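Side-chain contacts in L-Ribose isomerase (Acinetobacter, PDB 4Q0S), which isomerises L-ribose, probably to its ketose L-ribulose, in the pocket of a cobalt-bound cupin barrel: residues Arg20-Trp25 with Leu255-Ser260; Arg37-Glu42 with Val212-Ser217; Met133-Ser138 with Phe191-Lys196. All blocks are in the same frame, centred on the assembly; numbering follows the deposited sequence.

Interaction 1 of 3, residues Arg20-Trp25 with Leu255-Ser260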
loop_
_atom_site.group_PDB
_atom_site.type_symbol
_atom_site.label_atom_id
_atom_site.label_comp_id
_atom_site.label_asym_id
_atom_site.label_seq_id
_atom_site.Cartn_x
_atom_site.Cartn_y
_atom_site.Cartn_z
ATOM N N ARG A 20 -3.145 29.048 -3.824
ATOM C CA ARG A 20 -3.216 28.213 -2.633
ATOM C C ARG A 20 -4.206 27.058 -2.818
ATOM O O ARG A 20 -3.914 25.916 -2.457
ATOM C CB ARG A 20 -3.610 29.040 -1.411
ATOM C CG ARG A 20 -3.749 28.205 -0.144
ATOM C CD ARG A 20 -4.154 29.050 1.039
ATOM N NE ARG A 20 -4.567 28.237 2.176
ATOM C CZ ARG A 20 -4.891 28.735 3.364
ATOM N NH1 ARG A 20 -4.842 30.045 3.566
ATOM N NH2 ARG A 20 -5.281 27.930 4.347
ATOM N N GLU A 21 -5.377 27.345 -3.378
ATOM C CA GLU A 21 -6.357 26.286 -3.586
ATOM C C GLU A 21 -5.792 25.255 -4.555
ATOM O O GLU A 21 -5.942 24.052 -4.345
ATOM C CB GLU A 21 -7.669 26.845 -4.142
ATOM C CG GLU A 21 -8.399 27.816 -3.224
ATOM C CD GLU A 21 -9.607 28.433 -3.907
ATOM O OE1 GLU A 21 -9.485 28.773 -5.105
ATOM O OE2 GLU A 21 -10.664 28.585 -3.258
ATOM N N TYR A 22 -5.125 25.727 -5.606
ATOM C CA TYR A 22 -4.560 24.828 -6.595
ATOM C C TYR A 22 -3.524 23.888 -6.001
ATOM O O TYR A 22 -3.632 22.667 -6.126
ATOM C CB TYR A 22 -3.910 25.600 -7.740
ATOM C CG TYR A 22 -3.501 24.676 -8.860
ATOM C CD1 TYR A 22 -4.437 24.232 -9.789
ATOM C CD2 TYR A 22 -2.200 24.181 -8.944
ATOM C CE1 TYR A 22 -4.089 23.313 -10.775
ATOM C CE2 TYR A 22 -1.840 23.261 -9.923
ATOM C CZ TYR A 22 -2.790 22.832 -10.837
ATOM O OH TYR A 22 -2.444 21.934 -11.819
ATOM N N ASP A 23 -2.510 24.462 -5.366
ATOM C CA ASP A 23 -1.454 23.664 -4.759
ATOM C C ASP A 23 -1.944 22.674 -3.711
ATOM O O ASP A 23 -1.569 21.502 -3.745
ATOM C CB ASP A 23 -0.390 24.573 -4.150
ATOM C CG ASP A 23 0.524 25.164 -5.194
ATOM O OD1 ASP A 23 0.183 25.083 -6.393
ATOM O OD2 ASP A 23 1.581 25.715 -4.824
ATOM N N GLU A 24 -2.774 23.125 -2.779
ATOM C CA GLU A 24 -3.256 22.214 -1.747
ATOM C C GLU A 24 -4.012 21.054 -2.396
ATOM O O GLU A 24 -3.892 19.905 -1.971
ATOM C CB GLU A 24 -4.150 22.954 -0.744
ATOM C CG GLU A 24 -3.469 24.158 -0.100
ATOM C CD GLU A 24 -4.241 24.728 1.073
ATOM O OE1 GLU A 24 -5.489 24.641 1.070
ATOM O OE2 GLU A 24 -3.597 25.278 1.997
ATOM N N TRP A 25 -4.762 21.362 -3.449
ATOM C CA TRP A 25 -5.539 20.360 -4.173
ATOM C C TRP A 25 -4.624 19.364 -4.882
ATOM O O TRP A 25 -4.702 18.156 -4.656
ATOM C CB TRP A 25 -6.445 21.068 -5.192
ATOM C CG TRP A 25 -7.331 20.184 -6.028
ATOM C CD1 TRP A 25 -8.022 19.078 -5.612
ATOM C CD2 TRP A 25 -7.723 20.409 -7.393
ATOM N NE1 TRP A 25 -8.825 18.609 -6.631
ATOM C CE2 TRP A 25 -8.661 19.408 -7.732
ATOM C CE3 TRP A 25 -7.377 21.365 -8.360
ATOM C CZ2 TRP A 25 -9.259 19.334 -8.998
ATOM C CZ3 TRP A 25 -7.972 21.291 -9.619
ATOM C CH2 TRP A 25 -8.903 20.281 -9.925
ATOM N N LEU A 255 -8.054 22.567 -21.681
ATOM C CA LEU A 255 -6.646 22.799 -21.994
ATOM C C LEU A 255 -5.908 23.838 -21.140
ATOM O O LEU A 255 -4.735 24.118 -21.393
ATOM C CB LEU A 255 -6.504 23.171 -23.475
ATOM C CG LEU A 255 -7.054 22.166 -24.497
ATOM C CD1 LEU A 255 -6.881 22.725 -25.899
ATOM C CD2 LEU A 255 -6.332 20.830 -24.363
ATOM N N GLN A 256 -6.575 24.408 -20.140
ATOM C CA GLN A 256 -5.922 25.400 -19.282
ATOM C C GLN A 256 -6.709 25.749 -18.026
ATOM O O GLN A 256 -7.922 25.960 -18.076
ATOM C CB GLN A 256 -5.648 26.696 -20.050
ATOM C CG GLN A 256 -4.968 27.757 -19.190
ATOM C CD GLN A 256 -4.959 29.134 -19.828
ATOM O OE1 GLN A 256 -4.373 29.336 -20.893
ATOM N NE2 GLN A 256 -5.610 30.093 -19.173
ATOM N N THR A 257 -6.003 25.825 -16.903
ATOM C CA THR A 257 -6.620 26.157 -15.627
ATOM C C THR A 257 -6.215 27.563 -15.208
ATOM O O THR A 257 -5.028 27.888 -15.153
ATOM C CB THR A 257 -6.187 25.177 -14.524
ATOM O OG1 THR A 257 -6.459 23.835 -14.944
ATOM C CG2 THR A 257 -6.944 25.462 -13.234
ATOM N N ALA A 258 -7.205 28.394 -14.911
ATOM C CA ALA A 258 -6.950 29.765 -14.498
ATOM C C ALA A 258 -6.560 29.813 -13.026
ATOM O O ALA A 258 -7.406 29.663 -12.145
ATOM C CB ALA A 258 -8.187 30.617 -14.740
ATOM N N ILE A 259 -5.274 30.013 -12.764
ATOM C CA ILE A 259 -4.779 30.085 -11.395
ATOM C C ILE A 259 -4.389 31.525 -11.078
ATOM O O ILE A 259 -3.441 32.067 -11.651
ATOM C CB ILE A 259 -3.556 29.161 -11.195
ATOM C CG1 ILE A 259 -3.912 27.737 -11.621
ATOM C CG2 ILE A 259 -3.128 29.169 -9.728
ATOM C CD1 ILE A 259 -2.739 26.773 -11.625
ATOM N N SER A 260 -5.132 32.145 -10.169
ATOM C CA SER A 260 -4.870 33.525 -9.785
ATOM C C SER A 260 -3.916 33.588 -8.598
ATOM O O SER A 260 -4.343 34.046 -7.517
ATOM C CB SER A 260 -6.182 34.233 -9.440
ATOM O OG SER A 260 -6.852 33.583 -8.373
ATOM O OXT SER A 260 -2.749 33.171 -8.764
#

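Interaction 2 of 3, residues Arg37-Glu42 with Val212-Ser217. With RB0 (D-ribitol), chain C.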
loop_
_atom_site.group_PDB
_atom_site.type_symbol
_atom_site.label_atom_id
_atom_site.label_comp_id
_atom_site.label_asym_id
_atom_site.label_seq_id
_atom_site.Cartn_x
_atom_site.Cartn_y
_atom_site.Cartn_z
ATOM N N ARG A 37 1.115 3.989 -4.245
ATOM C CA ARG A 37 2.201 3.496 -5.087
ATOM C C ARG A 37 2.165 3.864 -6.567
ATOM O O ARG A 37 2.630 3.087 -7.404
ATOM C CB ARG A 37 2.335 1.971 -4.952
ATOM C CG ARG A 37 2.550 1.471 -3.516
ATOM C CD ARG A 37 2.769 -0.045 -3.503
ATOM N NE ARG A 37 3.002 -0.571 -2.157
ATOM C CZ ARG A 37 4.135 -0.422 -1.475
ATOM N NH1 ARG A 37 5.151 0.241 -2.006
ATOM N NH2 ARG A 37 4.257 -0.947 -0.267
ATOM N N TYR A 38 1.616 5.026 -6.910
ATOM C CA TYR A 38 1.634 5.431 -8.316
ATOM C C TYR A 38 2.958 6.201 -8.445
ATOM O O TYR A 38 3.283 7.031 -7.594
ATOM C CB TYR A 38 0.445 6.338 -8.669
ATOM C CG TYR A 38 0.265 6.476 -10.168
ATOM C CD1 TYR A 38 -0.276 5.430 -10.926
ATOM C CD2 TYR A 38 0.715 7.610 -10.840
ATOM C CE1 TYR A 38 -0.356 5.514 -12.322
ATOM C CE2 TYR A 38 0.646 7.702 -12.231
ATOM C CZ TYR A 38 0.110 6.651 -12.968
ATOM O OH TYR A 38 0.060 6.740 -14.348
ATOM N N PRO A 39 3.739 5.930 -9.502
ATOM C CA PRO A 39 5.029 6.600 -9.711
ATOM C C PRO A 39 4.939 8.055 -10.158
ATOM O O PRO A 39 5.157 8.367 -11.326
ATOM C CB PRO A 39 5.701 5.717 -10.756
ATOM C CG PRO A 39 4.528 5.317 -11.623
ATOM C CD PRO A 39 3.460 4.974 -10.592
ATOM N N ILE A 40 4.627 8.940 -9.220
ATOM C CA ILE A 40 4.511 10.359 -9.514
ATOM C C ILE A 40 5.851 11.085 -9.377
ATOM O O ILE A 40 6.438 11.127 -8.299
ATOM C CB ILE A 40 3.473 11.014 -8.583
ATOM C CG1 ILE A 40 2.082 10.442 -8.890
ATOM C CG2 ILE A 40 3.497 12.534 -8.747
ATOM C CD1 ILE A 40 0.981 11.037 -8.065
ATOM N N THR A 41 6.326 11.647 -10.483
ATOM C CA THR A 41 7.583 12.386 -10.508
ATOM C C THR A 41 7.300 13.874 -10.310
ATOM O O THR A 41 6.149 14.302 -10.369
ATOM C CB THR A 41 8.306 12.203 -11.854
ATOM O OG1 THR A 41 7.430 12.596 -12.919
ATOM C CG2 THR A 41 8.711 10.749 -12.049
ATOM N N GLU A 42 8.347 14.658 -10.078
ATOM C CA GLU A 42 8.183 16.093 -9.867
ATOM C C GLU A 42 7.528 16.796 -11.042
ATOM O O GLU A 42 6.639 17.618 -10.858
ATOM C CB GLU A 42 9.529 16.755 -9.591
ATOM C CG GLU A 42 10.054 16.536 -8.198
ATOM C CD GLU A 42 11.422 17.159 -8.000
ATOM O OE1 GLU A 42 11.560 18.378 -8.247
ATOM O OE2 GLU A 42 12.352 16.428 -7.599
ATOM N N VAL A 212 -9.766 7.379 -6.841
ATOM C CA VAL A 212 -8.449 7.346 -7.460
ATOM C C VAL A 212 -8.496 6.214 -8.472
ATOM O O VAL A 212 -8.761 5.059 -8.115
ATOM C CB VAL A 212 -7.322 7.082 -6.425
ATOM C CG1 VAL A 212 -5.947 7.146 -7.115
ATOM C CG2 VAL A 212 -7.385 8.116 -5.319
ATOM N N VAL A 213 -8.248 6.545 -9.734
ATOM C CA VAL A 213 -8.305 5.550 -10.798
ATOM C C VAL A 213 -7.079 5.569 -11.689
ATOM O O VAL A 213 -6.584 6.626 -12.076
ATOM C CB VAL A 213 -9.541 5.778 -11.709
ATOM C CG1 VAL A 213 -9.642 4.661 -12.768
ATOM C CG2 VAL A 213 -10.805 5.823 -10.869
ATOM N N ARG A 214 -6.596 4.385 -12.022
ATOM C CA ARG A 214 -5.455 4.265 -12.901
ATOM C C ARG A 214 -6.005 4.033 -14.314
ATOM O O ARG A 214 -6.757 3.086 -14.551
ATOM C CB ARG A 214 -4.591 3.083 -12.451
ATOM C CG ARG A 214 -3.339 2.859 -13.275
ATOM C CD ARG A 214 -2.608 1.609 -12.794
ATOM N NE ARG A 214 -1.872 1.811 -11.543
ATOM C CZ ARG A 214 -0.554 1.994 -11.483
ATOM N NH1 ARG A 214 0.043 2.169 -10.312
ATOM N NH2 ARG A 214 0.164 1.999 -12.601
ATOM N N GLU A 215 -5.663 4.915 -15.249
ATOM C CA GLU A 215 -6.127 4.741 -16.617
ATOM C C GLU A 215 -4.994 4.292 -17.522
ATOM O O GLU A 215 -3.910 4.870 -17.511
ATOM C CB GLU A 215 -6.723 6.036 -17.186
ATOM C CG GLU A 215 -7.153 5.879 -18.655
ATOM C CD GLU A 215 -7.680 7.158 -19.265
ATOM O OE1 GLU A 215 -8.737 7.632 -18.808
ATOM O OE2 GLU A 215 -7.038 7.691 -20.202
ATOM N N VAL A 216 -5.255 3.241 -18.291
ATOM C CA VAL A 216 -4.292 2.716 -19.242
ATOM C C VAL A 216 -5.020 2.803 -20.578
ATOM O O VAL A 216 -6.011 2.111 -20.804
ATOM C CB VAL A 216 -3.916 1.247 -18.921
ATOM C CG1 VAL A 216 -3.138 0.646 -20.068
ATOM C CG2 VAL A 216 -3.069 1.200 -17.659
ATOM N N SER A 217 -4.543 3.674 -21.456
ATOM C CA SER A 217 -5.209 3.851 -22.736
ATOM C C SER A 217 -4.213 3.991 -23.866
ATOM O O SER A 217 -3.001 3.868 -23.665
ATOM C CB SER A 217 -6.065 5.112 -22.687
ATOM O OG SER A 217 -5.229 6.258 -22.712
HETATM C C1 RB0 C . -10.240 13.524 -19.503
HETATM O O1 RB0 C . -10.059 14.922 -19.649
HETATM C C2 RB0 C . -8.960 12.803 -19.896
HETATM O O2 RB0 C . -8.787 12.854 -21.311
HETATM C C3 RB0 C . -8.985 11.343 -19.398
HETATM O O3 RB0 C . -7.704 10.754 -19.569
HETATM C C4 RB0 C . -10.045 10.483 -20.098
HETATM O O4 RB0 C . -10.409 11.075 -21.336
HETATM C C5 RB0 C . -11.276 10.337 -19.207
HETATM O O5 RB0 C . -12.189 9.403 -19.783
#

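Interaction 3 of 3, residues Met133-Ser138 with Phe191-Lys196. With RB0 (D-ribitol), chain D.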
loop_
_atom_site.group_PDB
_atom_site.type_symbol
_atom_site.label_atom_id
_atom_site.label_comp_id
_atom_site.label_asym_id
_atom_site.label_seq_id
_atom_site.Cartn_x
_atom_site.Cartn_y
_atom_site.Cartn_z
ATOM N N MET A 133 -15.909 4.078 -8.503
ATOM C CA MET A 133 -16.111 4.868 -9.694
ATOM C C MET A 133 -17.447 4.589 -10.357
ATOM O O MET A 133 -17.765 3.444 -10.691
ATOM C CB MET A 133 -14.965 4.583 -10.660
ATOM C CG MET A 133 -15.060 5.262 -11.998
ATOM S SD MET A 133 -13.795 4.587 -13.077
ATOM C CE MET A 133 -13.473 5.989 -14.180
ATOM N N GLU A 134 -18.238 5.643 -10.529
ATOM C CA GLU A 134 -19.529 5.512 -11.182
ATOM C C GLU A 134 -19.362 6.036 -12.595
ATOM O O GLU A 134 -19.136 7.231 -12.817
ATOM C CB GLU A 134 -20.608 6.288 -10.422
ATOM C CG GLU A 134 -21.011 5.598 -9.124
ATOM C CD GLU A 134 -22.218 6.233 -8.452
ATOM O OE1 GLU A 134 -23.178 5.494 -8.156
ATOM O OE2 GLU A 134 -22.211 7.453 -8.210
ATOM N N VAL A 135 -19.450 5.116 -13.546
ATOM C CA VAL A 135 -19.286 5.433 -14.955
ATOM C C VAL A 135 -20.631 5.502 -15.660
ATOM O O VAL A 135 -21.499 4.650 -15.469
ATOM C CB VAL A 135 -18.405 4.368 -15.661
ATOM C CG1 VAL A 135 -18.045 4.829 -17.070
ATOM C CG2 VAL A 135 -17.142 4.113 -14.848
ATOM N N PHE A 136 -20.796 6.542 -16.465
ATOM C CA PHE A 136 -22.011 6.746 -17.232
ATOM C C PHE A 136 -21.511 6.716 -18.666
ATOM O O PHE A 136 -20.508 7.357 -18.989
ATOM C CB PHE A 136 -22.616 8.113 -16.890
ATOM C CG PHE A 136 -22.762 8.352 -15.409
ATOM C CD1 PHE A 136 -23.812 7.777 -14.692
ATOM C CD2 PHE A 136 -21.817 9.108 -14.722
ATOM C CE1 PHE A 136 -23.916 7.951 -13.308
ATOM C CE2 PHE A 136 -21.911 9.287 -13.342
ATOM C CZ PHE A 136 -22.963 8.707 -12.632
ATOM N N TYR A 137 -22.180 5.956 -19.527
ATOM C CA TYR A 137 -21.732 5.879 -20.904
ATOM C C TYR A 137 -22.802 5.429 -21.888
ATOM O O TYR A 137 -23.864 4.939 -21.504
ATOM C CB TYR A 137 -20.541 4.926 -21.013
ATOM C CG TYR A 137 -20.896 3.483 -20.725
ATOM C CD1 TYR A 137 -21.102 3.044 -19.420
ATOM C CD2 TYR A 137 -21.033 2.556 -21.762
ATOM C CE1 TYR A 137 -21.429 1.719 -19.147
ATOM C CE2 TYR A 137 -21.367 1.228 -21.501
ATOM C CZ TYR A 137 -21.560 0.816 -20.192
ATOM O OH TYR A 137 -21.862 -0.496 -19.915
ATOM N N SER A 138 -22.491 5.605 -23.169
ATOM C CA SER A 138 -23.375 5.205 -24.255
ATOM C C SER A 138 -22.825 3.883 -24.775
ATOM O O SER A 138 -21.678 3.812 -25.209
ATOM C CB SER A 138 -23.356 6.245 -25.376
ATOM O OG SER A 138 -24.172 5.823 -26.459
ATOM N N PHE A 191 -11.764 -2.362 -16.786
ATOM C CA PHE A 191 -12.930 -1.942 -17.560
ATOM C C PHE A 191 -12.540 -1.167 -18.808
ATOM O O PHE A 191 -11.900 -0.116 -18.718
ATOM C CB PHE A 191 -13.846 -1.064 -16.707
ATOM C CG PHE A 191 -15.210 -0.875 -17.298
ATOM C CD1 PHE A 191 -16.247 -1.742 -16.969
ATOM C CD2 PHE A 191 -15.456 0.155 -18.209
ATOM C CE1 PHE A 191 -17.518 -1.586 -17.540
ATOM C CE2 PHE A 191 -16.715 0.318 -18.785
ATOM C CZ PHE A 191 -17.746 -0.555 -18.449
ATOM N N VAL A 192 -12.948 -1.675 -19.968
ATOM C CA VAL A 192 -12.620 -1.045 -21.244
ATOM C C VAL A 192 -13.672 -0.078 -21.788
ATOM O O VAL A 192 -14.853 -0.406 -21.892
ATOM C CB VAL A 192 -12.347 -2.120 -22.335
ATOM C CG1 VAL A 192 -12.106 -1.460 -23.691
ATOM C CG2 VAL A 192 -11.142 -2.957 -21.937
ATOM N N MET A 193 -13.229 1.123 -22.130
ATOM C CA MET A 193 -14.111 2.127 -22.711
ATOM C C MET A 193 -13.581 2.318 -24.129
ATOM O O MET A 193 -12.591 3.022 -24.339
ATOM C CB MET A 193 -14.025 3.445 -21.936
ATOM C CG MET A 193 -14.933 4.557 -22.474
ATOM S SD MET A 193 -16.695 4.096 -22.487
ATOM C CE MET A 193 -17.003 3.799 -20.712
ATOM N N HIS A 194 -14.222 1.669 -25.100
ATOM C CA HIS A 194 -13.770 1.782 -26.482
ATOM C C HIS A 194 -13.871 3.200 -27.007
ATOM O O HIS A 194 -14.712 3.992 -26.566
ATOM C CB HIS A 194 -14.580 0.861 -27.405
ATOM C CG HIS A 194 -14.266 -0.592 -27.241
ATOM N ND1 HIS A 194 -12.989 -1.097 -27.367
ATOM C CD2 HIS A 194 -15.067 -1.653 -26.985
ATOM C CE1 HIS A 194 -13.017 -2.408 -27.196
ATOM N NE2 HIS A 194 -14.266 -2.770 -26.963
ATOM N N ARG A 195 -12.995 3.515 -27.954
ATOM C CA ARG A 195 -12.995 4.818 -28.583
ATOM C C ARG A 195 -14.363 5.009 -29.240
ATOM O O ARG A 195 -15.054 4.038 -29.539
ATOM C CB ARG A 195 -11.895 4.879 -29.643
ATOM C CG ARG A 195 -11.988 3.766 -30.680
ATOM C CD ARG A 195 -10.966 3.949 -31.785
ATOM N NE ARG A 195 -9.610 3.608 -31.363
ATOM C CZ ARG A 195 -9.154 2.365 -31.248
ATOM N NH1 ARG A 195 -9.945 1.339 -31.526
ATOM N NH2 ARG A 195 -7.902 2.150 -30.866
ATOM N N LYS A 196 -14.734 6.270 -29.448
ATOM C CA LYS A 196 -15.992 6.673 -30.070
ATOM C C LYS A 196 -17.220 6.474 -29.191
ATOM O O LYS A 196 -18.351 6.636 -29.645
ATOM C CB LYS A 196 -16.172 5.974 -31.425
ATOM C CG LYS A 196 -15.164 6.449 -32.477
ATOM C CD LYS A 196 -15.372 5.760 -33.816
ATOM C CE LYS A 196 -14.511 6.388 -34.906
ATOM N NZ LYS A 196 -13.066 6.275 -34.590
HETATM C C1 RB0 D . -14.998 -7.201 -18.812
HETATM O O1 RB0 D . -14.245 -8.099 -18.020
HETATM C C2 RB0 D . -15.209 -5.916 -18.034
HETATM O O2 RB0 D . -15.808 -6.227 -16.785
HETATM C C3 RB0 D . -16.114 -4.957 -18.811
HETATM O O3 RB0 D . -17.387 -5.548 -19.021
HETATM C C4 RB0 D . -15.522 -4.525 -20.154
HETATM O O4 RB0 D . -14.161 -4.157 -19.984
HETATM C C5 RB0 D . -16.320 -3.345 -20.697
HETATM O O5 RB0 D . -15.736 -2.870 -21.894
#

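Interaction 1 of 3, residues Arg20-Trp25 with Leu255-Ser260
Y22 of helix 19-35 and I259 of the C-terminal tail meet in a CH-pi contact that packs the two ends of this cupin-barrel chain against each other. Followed outward, the tyrosine leaves the helix toward the tail, and its CB lies 4.2 Å from I259 CG2. At the root of the ring, CG is 3.6 Å from I259 CD1, with I259 CG1 a little farther off. Y22 CD1 and CD2 lie beneath the same methyl, as do CE1, CE2 and CZ. I259 CD1 therefore stands over the middle of one ring face, 3.5 Å from the centroid and 12° off the normal. Its extended chain explains this position: CG1 is anti to the carbonyl carbon (chi1 -55°), and CD1 continues straight on (chi2 173°) to the ring. T257 adds a looser touch, its CG2 lying 4.3 Å from Y22 CE1. Beyond the ring, Y22 OH hydrogen-bonds to N46 O and G50 N, while T257 OG1 binds G50 O, so both polar ends meet at G50, the start of strand 50-52, with N46 in the loop before it. On the helix flank that carries R20 and E24, a salt bridge ties R20 NE to E24 OE2 at 3.1 Å, meeting the carboxylate from above its plane.

Interaction 2 of 3, residues Arg37-Glu42 with Val212-Ser217
Y38 and R214 both start with CG anti to the backbone N, after which the arginine bends at chi3 (-76°) and turns a face of its guanidinium to the CD1-CE1 side of the tyrosine ring. Y38 CD1 sits over that face, 3.3 Å from R214 NH1 and 3.5 Å from R214 CZ, while Y38 CE1 is 3.6 Å from R214 NH2. The planes are 59° apart, so the groups do not stack in parallel. R37 O stands near the guanidinium plane, but at 4.0 Å from R214 NH1. R37, with positive phi, is the C-prime residue of the Schellman motif ending helix 19-35, and P39, centre of an inverse gamma turn, lays CD against a face of the Y38 ring. One residue along strand 211-217 of the cupin barrel, E215 extends to the ribitol pocket, beside cobalt ligand E124 in what is probably the active site; there O3 of D-ribitol donates to E215 OE2 at 3.2 Å, and K104 forms a salt bridge with the same oxygen. The buried polar ends find partners elsewhere: Y38 OH hydrogen-bonds to D103 and S79, and R214 NH2 forms a salt bridge with E127 of the third subunit. That carboxylate probably offsets the close approach of R214 of the same subunit, making this arginine part of the subunit interface while the tyrosine covers its guanidinium.

Interaction 3 of 3, residues Met133-Ser138 with Phe191-Lys196
M193 pushes its methyl into a hollow between V135 and Y137, two side chains that point from the same face of strand 132-137. Its chain starts with CG anti to the backbone N and then bends at both chi2 and chi3, curling CE round toward the facing strand. There CE lies 3.7 Å from Y137 CB and 3.9 Å from V135 CG1, the valine meeting it tip to tip. The sulfur, one bond back from CE, lies 5.3 Å from the centroid of the Y137 ring and oblique to it, a Met-aromatic contact approached from neither face nor edge. Y137 holds CG between its backbone N and carbonyl carbon (chi1 67°), which runs the ring alongside strand 191-193, its outer end near F191. The far end of that ring meets the tip of F191: Y137 OH and Y137 CE1 each lie 4.4 Å from F191 CZ, the hydroxyl at the edge of the phenylalanine ring, while its hydrogen bond goes to P156 O. A face of F191 carries D-ribitol, whose C5 lies 3.8 Å above the ring plane, offset toward its rim. Next along the strand, V192 grips the polyol by its backbone, N giving a nearly straight 2.8 Å bond to O4 and O accepting one from O5. Segments 133-137 and 191-193 belong to different sheets of the cupin barrel and run 31° apart; F191 also packs on strand 180-185, M193 on H199 of strand 199-202, and both touch Y126 of strand 124-130.

How the interactions relate
Along the chain the three contacts are nested: interaction 1 joins the two ends, interaction 2 lies within it and interaction 3 within interaction 2. Interactions 1 and 3 fall on opposite sides of the chain's centre, their own centres 27 Å apart, with no touch. Interactions 2 and 3 lie 19 Å apart between centres and meet directly, V213 CG2 packing 3.9 Å from M133 SD. Strands 211-217 and 191-193 share the six-stranded sheet, while 132-137 belongs to the five-stranded one. Helix 19-35 leads from interaction 1 into the loop of interaction 2. Interactions 2 and 3 each include residues that bind a different D-ribitol and touch the third subunit, so ribitol sites and subunit interface lie close together.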